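Local coordinates for protein Rho-class glutathione S-transferase (Laternula elliptica, PDB 3QAV) that probably conjugates glutathione to electrophilic compounds, as a cytosolic glutathione S-transferase that binds glutathione and pairs with a second copy of itself, at residues A[90-95]-A[185-190]; A[97-102]-A[106-111]. All coordinates share one frame; numbering follows the deposited sequence.

Interaction 1: A[90-95]-A[185-190]; sequences ESTAIC and DVFFFP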
ATOM      1  N   GLU A  90     -10.653   2.345  -2.727  1.00 30.72           N
ATOM      2  CA  GLU A  90      -9.483   1.730  -2.111  1.00 29.02           C
ATOM      3  C   GLU A  90      -9.770   1.392  -0.649  1.00 28.99           C
ATOM      4  O   GLU A  90     -10.170   2.257   0.141  1.00 25.65           O
ATOM      5  CB  GLU A  90      -8.270   2.652  -2.200  1.00 30.79           C
ATOM      6  CG  GLU A  90      -7.620   2.732  -3.578  1.00 34.21           C
ATOM      7  CD  GLU A  90      -7.048   1.401  -4.047  1.00 38.98           C
ATOM      8  OE1 GLU A  90      -6.508   0.642  -3.203  1.00 38.55           O
ATOM      9  OE2 GLU A  90      -7.127   1.119  -5.266  1.00 39.71           O
ATOM     10  N   SER A  91      -9.574   0.125  -0.301  1.00 25.39           N
ATOM     11  CA  SER A  91      -9.800  -0.356   1.059  1.00 25.95           C
ATOM     12  C   SER A  91      -9.208   0.555   2.140  1.00 25.08           C
ATOM     13  O   SER A  91      -9.875   0.879   3.127  1.00 26.04           O
ATOM     14  CB  SER A  91      -9.211  -1.761   1.203  1.00 27.87           C
ATOM     15  OG  SER A  91      -9.070  -2.122   2.565  1.00 34.98           O
ATOM     16  N   THR A  92      -7.954   0.953   1.969  1.00 23.03           N
ATOM     17  CA  THR A  92      -7.303   1.811   2.951  1.00 23.73           C
ATOM     18  C   THR A  92      -7.977   3.182   3.001  1.00 25.18           C
ATOM     19  O   THR A  92      -8.169   3.751   4.082  1.00 25.39           O
ATOM     20  CB  THR A  92      -5.800   1.950   2.629  1.00 24.72           C
ATOM     21  OG1 THR A  92      -5.190   0.657   2.720  1.00 22.06           O
ATOM     22  CG2 THR A  92      -5.105   2.909   3.601  1.00 21.67           C
ATOM     23  N   ALA A  93      -8.364   3.697   1.837  1.00 21.43           N
ATOM     24  CA  ALA A  93      -9.023   4.991   1.778  1.00 20.77           C
ATOM     25  C   ALA A  93     -10.370   4.922   2.481  1.00 20.47           C
ATOM     26  O   ALA A  93     -10.765   5.864   3.159  1.00 20.99           O
ATOM     27  CB  ALA A  93      -9.216   5.418   0.327  1.00 21.01           C
ATOM     28  N   ILE A  94     -11.079   3.811   2.306  1.00 19.50           N
ATOM     29  CA  ILE A  94     -12.374   3.639   2.940  1.00 21.48           C
ATOM     30  C   ILE A  94     -12.203   3.681   4.465  1.00 22.55           C
ATOM     31  O   ILE A  94     -12.943   4.374   5.171  1.00 22.04           O
ATOM     32  CB  ILE A  94     -13.015   2.293   2.530  1.00 22.45           C
ATOM     33  CG1 ILE A  94     -13.430   2.337   1.049  1.00 22.84           C
ATOM     34  CG2 ILE A  94     -14.207   1.997   3.414  1.00 20.79           C
ATOM     35  CD1 ILE A  94     -13.833   0.995   0.492  1.00 22.51           C
ATOM     36  N   CYS A  95     -11.225   2.931   4.960  1.00 23.70           N
ATOM     37  CA  CYS A  95     -10.940   2.880   6.392  1.00 23.31           C
ATOM     38  C   CYS A  95     -10.595   4.255   6.940  1.00 22.88           C
ATOM     39  O   CYS A  95     -11.090   4.638   7.990  1.00 22.84           O
ATOM     40  CB  CYS A  95      -9.797   1.902   6.677  1.00 21.65           C
ATOM     41  SG  CYS A  95     -10.293   0.173   6.424  1.00 24.79           S
ATOM     42  N   ASP A 185      -4.479  -3.441  13.675  1.00 24.12           N
ATOM     43  CA  ASP A 185      -4.972  -4.810  13.788  1.00 23.70           C
ATOM     44  C   ASP A 185      -5.992  -5.123  12.699  1.00 23.35           C
ATOM     45  O   ASP A 185      -6.158  -6.275  12.296  1.00 24.81           O
ATOM     46  CB  ASP A 185      -5.580  -5.037  15.167  1.00 23.13           C
ATOM     47  CG  ASP A 185      -4.551  -4.908  16.265  1.00 25.35           C
ATOM     48  OD1 ASP A 185      -4.524  -3.856  16.942  1.00 22.88           O
ATOM     49  OD2 ASP A 185      -3.752  -5.859  16.429  1.00 23.80           O
ATOM     50  N   VAL A 186      -6.666  -4.089  12.222  1.00 21.74           N
ATOM     51  CA  VAL A 186      -7.655  -4.245  11.164  1.00 23.58           C
ATOM     52  C   VAL A 186      -6.928  -4.698   9.894  1.00 22.83           C
ATOM     53  O   VAL A 186      -7.436  -5.517   9.120  1.00 22.89           O
ATOM     54  CB  VAL A 186      -8.362  -2.897  10.881  1.00 24.27           C
ATOM     55  CG1 VAL A 186      -9.090  -2.958   9.559  1.00 25.56           C
ATOM     56  CG2 VAL A 186      -9.320  -2.567  12.010  1.00 24.16           C
ATOM     57  N   PHE A 187      -5.736  -4.154   9.687  1.00 22.65           N
ATOM     58  CA  PHE A 187      -4.946  -4.491   8.510  1.00 24.13           C
ATOM     59  C   PHE A 187      -4.211  -5.808   8.689  1.00 22.84           C
ATOM     60  O   PHE A 187      -4.121  -6.617   7.772  1.00 23.17           O
ATOM     61  CB  PHE A 187      -3.905  -3.392   8.231  1.00 25.70           C
ATOM     62  CG  PHE A 187      -4.477  -2.130   7.638  1.00 26.32           C
ATOM     63  CD1 PHE A 187      -5.540  -1.473   8.242  1.00 26.22           C
ATOM     64  CD2 PHE A 187      -3.934  -1.590   6.472  1.00 26.90           C
ATOM     65  CE1 PHE A 187      -6.059  -0.296   7.694  1.00 26.52           C
ATOM     66  CE2 PHE A 187      -4.443  -0.416   5.919  1.00 27.58           C
ATOM     67  CZ  PHE A 187      -5.508   0.230   6.533  1.00 28.48           C
ATOM     68  N   PHE A 188      -3.689  -6.019   9.887  1.00 23.55           N
ATOM     69  CA  PHE A 188      -2.890  -7.208  10.172  1.00 25.02           C
ATOM     70  C   PHE A 188      -3.624  -8.536  10.280  1.00 25.95           C
ATOM     71  O   PHE A 188      -3.320  -9.477   9.559  1.00 27.18           O
ATOM     72  CB  PHE A 188      -2.092  -6.971  11.457  1.00 24.45           C
ATOM     73  CG  PHE A 188      -1.141  -8.080  11.795  1.00 24.30           C
ATOM     74  CD1 PHE A 188      -0.122  -8.432  10.916  1.00 23.88           C
ATOM     75  CD2 PHE A 188      -1.251  -8.761  13.001  1.00 23.17           C
ATOM     76  CE1 PHE A 188       0.776  -9.447  11.235  1.00 23.69           C
ATOM     77  CE2 PHE A 188      -0.355  -9.778  13.327  1.00 20.74           C
ATOM     78  CZ  PHE A 188       0.656 -10.119  12.444  1.00 23.09           C
ATOM     79  N   PHE A 189      -4.588  -8.608  11.187  1.00 26.94           N
ATOM     80  CA  PHE A 189      -5.326  -9.839  11.420  1.00 25.52           C
ATOM     81  C   PHE A 189      -5.843 -10.578  10.187  1.00 26.16           C
ATOM     82  O   PHE A 189      -5.615 -11.778  10.043  1.00 26.14           O
ATOM     83  CB  PHE A 189      -6.490  -9.580  12.368  1.00 25.80           C
ATOM     84  CG  PHE A 189      -7.343 -10.779  12.589  1.00 25.38           C
ATOM     85  CD1 PHE A 189      -6.917 -11.803  13.428  1.00 25.23           C
ATOM     86  CD2 PHE A 189      -8.551 -10.917  11.909  1.00 24.18           C
ATOM     87  CE1 PHE A 189      -7.686 -12.948  13.585  1.00 25.06           C
ATOM     88  CE2 PHE A 189      -9.317 -12.049  12.058  1.00 26.05           C
ATOM     89  CZ  PHE A 189      -8.886 -13.070  12.897  1.00 25.55           C
ATOM     90  N   PRO A 190      -6.573  -9.890   9.295  1.00 24.24           N
ATOM     91  CA  PRO A 190      -7.068 -10.601   8.111  1.00 24.44           C
ATOM     92  C   PRO A 190      -5.965 -11.391   7.410  1.00 24.71           C
ATOM     93  O   PRO A 190      -6.189 -12.496   6.904  1.00 24.38           O
ATOM     94  CB  PRO A 190      -7.619  -9.477   7.246  1.00 22.80           C
ATOM     95  CG  PRO A 190      -8.181  -8.534   8.281  1.00 23.03           C
ATOM     96  CD  PRO A 190      -7.073  -8.502   9.326  1.00 22.30           C
TER

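Interaction 2: A[97-102]-A[106-111]; sequences YLEEKY and PLFPSD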
ATOM      1  N   TYR A  97     -11.434   7.164   5.663  1.00 22.63           N
ATOM      2  CA  TYR A  97     -12.636   7.996   5.593  1.00 23.78           C
ATOM      3  C   TYR A  97     -13.576   7.721   6.761  1.00 25.12           C
ATOM      4  O   TYR A  97     -14.141   8.649   7.343  1.00 23.20           O
ATOM      5  CB  TYR A  97     -13.395   7.735   4.293  1.00 24.01           C
ATOM      6  CG  TYR A  97     -14.829   8.203   4.328  1.00 26.09           C
ATOM      7  CD1 TYR A  97     -15.151   9.558   4.222  1.00 25.33           C
ATOM      8  CD2 TYR A  97     -15.869   7.288   4.502  1.00 27.54           C
ATOM      9  CE1 TYR A  97     -16.476   9.989   4.293  1.00 27.50           C
ATOM     10  CE2 TYR A  97     -17.195   7.706   4.576  1.00 28.42           C
ATOM     11  CZ  TYR A  97     -17.492   9.053   4.471  1.00 28.54           C
ATOM     12  OH  TYR A  97     -18.807   9.451   4.536  1.00 31.18           O
ATOM     13  N   LEU A  98     -13.751   6.442   7.086  1.00 24.02           N
ATOM     14  CA  LEU A  98     -14.634   6.041   8.178  1.00 26.45           C
ATOM     15  C   LEU A  98     -14.123   6.538   9.530  1.00 27.90           C
ATOM     16  O   LEU A  98     -14.912   6.952  10.387  1.00 30.18           O
ATOM     17  CB  LEU A  98     -14.777   4.515   8.218  1.00 24.37           C
ATOM     18  CG  LEU A  98     -15.484   3.834   7.042  1.00 26.73           C
ATOM     19  CD1 LEU A  98     -15.476   2.333   7.281  1.00 24.64           C
ATOM     20  CD2 LEU A  98     -16.926   4.350   6.893  1.00 22.44           C
ATOM     21  N   GLU A  99     -12.807   6.484   9.724  1.00 25.85           N
ATOM     22  CA  GLU A  99     -12.199   6.938  10.975  1.00 26.45           C
ATOM     23  C   GLU A  99     -12.384   8.448  11.121  1.00 28.98           C
ATOM     24  O   GLU A  99     -12.590   8.955  12.223  1.00 30.59           O
ATOM     25  CB  GLU A  99     -10.707   6.596  10.992  1.00 25.24           C
ATOM     26  CG  GLU A  99      -9.928   7.145  12.193  1.00 26.05           C
ATOM     27  CD  GLU A  99     -10.370   6.547  13.519  1.00 23.97           C
ATOM     28  OE1 GLU A  99     -11.226   5.643  13.519  1.00 24.77           O
ATOM     29  OE2 GLU A  99      -9.849   6.984  14.566  1.00 27.51           O
ATOM     30  N   GLU A 100     -12.324   9.160  10.000  1.00 29.03           N
ATOM     31  CA  GLU A 100     -12.487  10.610   9.998  1.00 31.72           C
ATOM     32  C   GLU A 100     -13.946  11.070  10.054  1.00 30.93           C
ATOM     33  O   GLU A 100     -14.264  12.061  10.710  1.00 33.77           O
ATOM     34  CB  GLU A 100     -11.810  11.208   8.761  1.00 31.46           C
ATOM     35  CG  GLU A 100     -10.351  11.569   8.963  1.00 35.02           C
ATOM     36  CD  GLU A 100      -9.704  12.102   7.698  1.00 35.74           C
ATOM     37  OE1 GLU A 100     -10.428  12.698   6.869  1.00 37.12           O
ATOM     38  OE2 GLU A 100      -8.474  11.935   7.540  1.00 32.60           O
ATOM     39  N   LYS A 101     -14.827  10.348   9.376  1.00 30.54           N
ATOM     40  CA  LYS A 101     -16.241  10.698   9.343  1.00 30.16           C
ATOM     41  C   LYS A 101     -16.999  10.288  10.604  1.00 31.25           C
ATOM     42  O   LYS A 101     -17.936  10.965  11.007  1.00 26.75           O
ATOM     43  CB  LYS A 101     -16.907  10.056   8.125  1.00 31.20           C
ATOM     44  CG  LYS A 101     -18.385  10.392   7.966  1.00 33.62           C
ATOM     45  CD  LYS A 101     -18.593  11.864   7.664  1.00 36.10           C
ATOM     46  CE  LYS A 101     -20.026  12.118   7.203  1.00 40.41           C
ATOM     47  NZ  LYS A 101     -20.205  13.500   6.680  1.00 42.78           N
ATOM     48  N   TYR A 102     -16.600   9.174  11.216  1.00 31.69           N
ATOM     49  CA  TYR A 102     -17.262   8.693  12.426  1.00 33.80           C
ATOM     50  C   TYR A 102     -16.212   8.557  13.526  1.00 34.54           C
ATOM     51  O   TYR A 102     -15.696   7.475  13.787  1.00 34.93           O
ATOM     52  CB  TYR A 102     -17.941   7.348  12.160  1.00 34.01           C
ATOM     53  CG  TYR A 102     -18.879   7.355  10.969  1.00 33.38           C
ATOM     54  CD1 TYR A 102     -18.398   7.136   9.678  1.00 33.80           C
ATOM     55  CD2 TYR A 102     -20.245   7.589  11.134  1.00 33.14           C
ATOM     56  CE1 TYR A 102     -19.262   7.144   8.573  1.00 35.49           C
ATOM     57  CE2 TYR A 102     -21.115   7.605  10.045  1.00 33.77           C
ATOM     58  CZ  TYR A 102     -20.618   7.381   8.768  1.00 36.82           C
ATOM     59  OH  TYR A 102     -21.472   7.402   7.687  1.00 37.87           O
ATOM     60  N   PRO A 106     -12.803   5.874  18.119  1.00 32.82           N
ATOM     61  CA  PRO A 106     -11.494   5.965  17.461  1.00 33.23           C
ATOM     62  C   PRO A 106     -10.650   4.690  17.402  1.00 32.83           C
ATOM     63  O   PRO A 106     -10.474   4.002  18.404  1.00 33.37           O
ATOM     64  CB  PRO A 106     -10.794   7.083  18.240  1.00 33.13           C
ATOM     65  CG  PRO A 106     -11.381   6.950  19.607  1.00 33.70           C
ATOM     66  CD  PRO A 106     -12.848   6.744  19.308  1.00 32.60           C
ATOM     67  N   LEU A 107     -10.136   4.383  16.214  1.00 32.35           N
ATOM     68  CA  LEU A 107      -9.284   3.217  16.027  1.00 31.54           C
ATOM     69  C   LEU A 107      -7.828   3.655  16.068  1.00 31.22           C
ATOM     70  O   LEU A 107      -6.922   2.880  15.758  1.00 32.88           O
ATOM     71  CB  LEU A 107      -9.600   2.511  14.699  1.00 30.88           C
ATOM     72  CG  LEU A 107     -10.981   1.838  14.664  1.00 33.42           C
ATOM     73  CD1 LEU A 107     -11.188   1.080  13.355  1.00 30.09           C
ATOM     74  CD2 LEU A 107     -11.102   0.875  15.847  1.00 31.98           C
ATOM     75  N   PHE A 108      -7.617   4.917  16.431  1.00 29.51           N
ATOM     76  CA  PHE A 108      -6.280   5.489  16.578  1.00 27.88           C
ATOM     77  C   PHE A 108      -6.238   6.191  17.941  1.00 29.94           C
ATOM     78  O   PHE A 108      -7.233   6.790  18.366  1.00 29.26           O
ATOM     79  CB  PHE A 108      -5.992   6.560  15.523  1.00 30.01           C
ATOM     80  CG  PHE A 108      -5.650   6.030  14.163  1.00 29.12           C
ATOM     81  CD1 PHE A 108      -6.648   5.719  13.249  1.00 29.76           C
ATOM     82  CD2 PHE A 108      -4.322   5.909  13.773  1.00 29.86           C
ATOM     83  CE1 PHE A 108      -6.332   5.303  11.962  1.00 28.65           C
ATOM     84  CE2 PHE A 108      -3.991   5.494  12.491  1.00 30.43           C
ATOM     85  CZ  PHE A 108      -5.002   5.190  11.578  1.00 30.63           C
ATOM     86  N   PRO A 109      -5.099   6.112  18.652  1.00 29.00           N
ATOM     87  CA  PRO A 109      -5.016   6.787  19.950  1.00 30.56           C
ATOM     88  C   PRO A 109      -4.869   8.278  19.644  1.00 32.03           C
ATOM     89  O   PRO A 109      -4.799   8.657  18.476  1.00 31.78           O
ATOM     90  CB  PRO A 109      -3.763   6.179  20.572  1.00 30.05           C
ATOM     91  CG  PRO A 109      -2.914   5.871  19.374  1.00 29.49           C
ATOM     92  CD  PRO A 109      -3.913   5.269  18.425  1.00 28.34           C
ATOM     93  N   SER A 110      -4.809   9.125  20.663  1.00 32.95           N
ATOM     94  CA  SER A 110      -4.700  10.566  20.409  1.00 35.14           C
ATOM     95  C   SER A 110      -3.268  11.080  20.282  1.00 34.95           C
ATOM     96  O   SER A 110      -2.999  12.013  19.526  1.00 36.18           O
ATOM     97  CB  SER A 110      -5.438  11.356  21.501  1.00 36.61           C
ATOM     98  OG  SER A 110      -4.856  11.153  22.780  1.00 38.84           O
ATOM     99  N   ASP A 111      -2.344  10.468  21.011  1.00 33.55           N
ATOM    100  CA  ASP A 111      -0.956  10.901  20.961  1.00 33.51           C
ATOM    101  C   ASP A 111      -0.361  10.667  19.575  1.00 33.66           C
ATOM    102  O   ASP A 111      -0.282   9.532  19.090  1.00 31.77           O
ATOM    103  CB  ASP A 111      -0.145  10.168  22.033  1.00 37.15           C
ATOM    104  CG  ASP A 111       1.294  10.644  22.114  1.00 39.78           C
ATOM    105  OD1 ASP A 111       1.910  10.465  23.184  1.00 44.22           O
ATOM    106  OD2 ASP A 111       1.819  11.183  21.118  1.00 40.89           O
TER

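Interaction 1: A[90-95]-A[185-190]
Phe-187 reaches from helix 183-197 with the far end of its ring against Thr-92 and Cys-95, one turn apart on helix 91-101. The packing is tight at Thr-92: its OG1 lies 3.5 Å from CE2 of Phe-187, oblique to the ring, while its methyl CG2 stands at the ring edge, in plane, 4.0 Å from CZ. With OG1 beside the backbone N (chi1 -63°) and CG2 anti to it, both branches meet the aromatic end. Threonine suits this place because its methyl packs at the ring edge while its hydroxyl, also against the ring, is hydrogen-bonded to Lys-40 NZ; Lys-40 makes a cation-pi contact with the same ring. This close side is partly exposed and borders Phe-123 of the second subunit.

The Cys-95 side is looser, yet buried. SG approaches CE1 of Phe-187 at 4.4 Å and sits 5.5 Å from the ring centroid, an oblique sulfur-aromatic contact by a polarisable, weakly polar atom that tolerates burial.

Two helices of different domains thus meet mainly through one ring. Helix 36-47 lines the contact through Lys-40 and Val-44, and helix 112-124 adds Met-122 beside Phe-187, while Ser-91, a glutathione-binding residue, starts the helix that carries Thr-92.

Interaction 2: A[97-102]-A[106-111]
The carboxylate of Glu-99 receives the backbone N-H of Leu-107 between its two oxygens. Leu-107 N lies 3.2 Å from Glu-99 OE1 and 3.1 Å from Glu-99 OE2, and both bonds use the syn side. The one to OE1 is straighter, 160° at the hydrogen against 141°. The donor stands somewhat out of the carboxylate plane, so the forked bond is tilted.

Carbon atoms of the loop pack beside this fork. CA of Pro-106 comes within 3.5 Å of Glu-99 OE2, and CB of Leu-107 is 3.7 Å from Glu-99 OE1. Phe-108 presents the edge of its ring: CD1 is 3.7 Å from Glu-99 OE2, near the ring plane, and equally close to Glu-99 CG. Carboxylate and ring planes are turned 50° apart.

Glutamate suits the place because it can span the gap from the helix and still offer two acceptors. Its CG leaves anti to the backbone N, and a bend at chi2 then turns the carboxylate toward the loop. A salt bridge from Lys-48 to OE1 gives the acid a second partner and would probably favour its charged form. Leu-107 is fixed further by backbone hydrogen bonding with Met-183 and packs on Val-44, while Phe-108 meets Tyr-119 and Met-122 of helix 112-124.

Beyond Phe-108, Asp-111 serves as N-cap of that helix, its OD2 accepting from Thr-113 N. The arrangement is a three-centre (bifurcated) hydrogen bond from a backbone N-H to a carboxylate, placed where the linker leaves the last helix of the thioredoxin-like N-terminal domain for the all-helical C-terminal domain of the glutathione S-transferase fold.

Overall arrangement
From the N terminus, the chain passes through the four-stranded sheet and enters helix 91-101, which serves both interactions: its first turns belong to interaction 1 and its last to interaction 2. Interaction 2 closes a short loop, with three residues between its segments, as the chain leaves this helix for helix 112-124. Interaction 1 closes a much longer one of 89 intervening residues, mostly helical, ending on helix 183-197; the short loop lies wholly within it, so the two nest and do not cross. The centres of interaction 1 and interaction 2 are about 13 Å apart. Together they tie the two domains at the linker and in the buried interior, and both touch the second subunit.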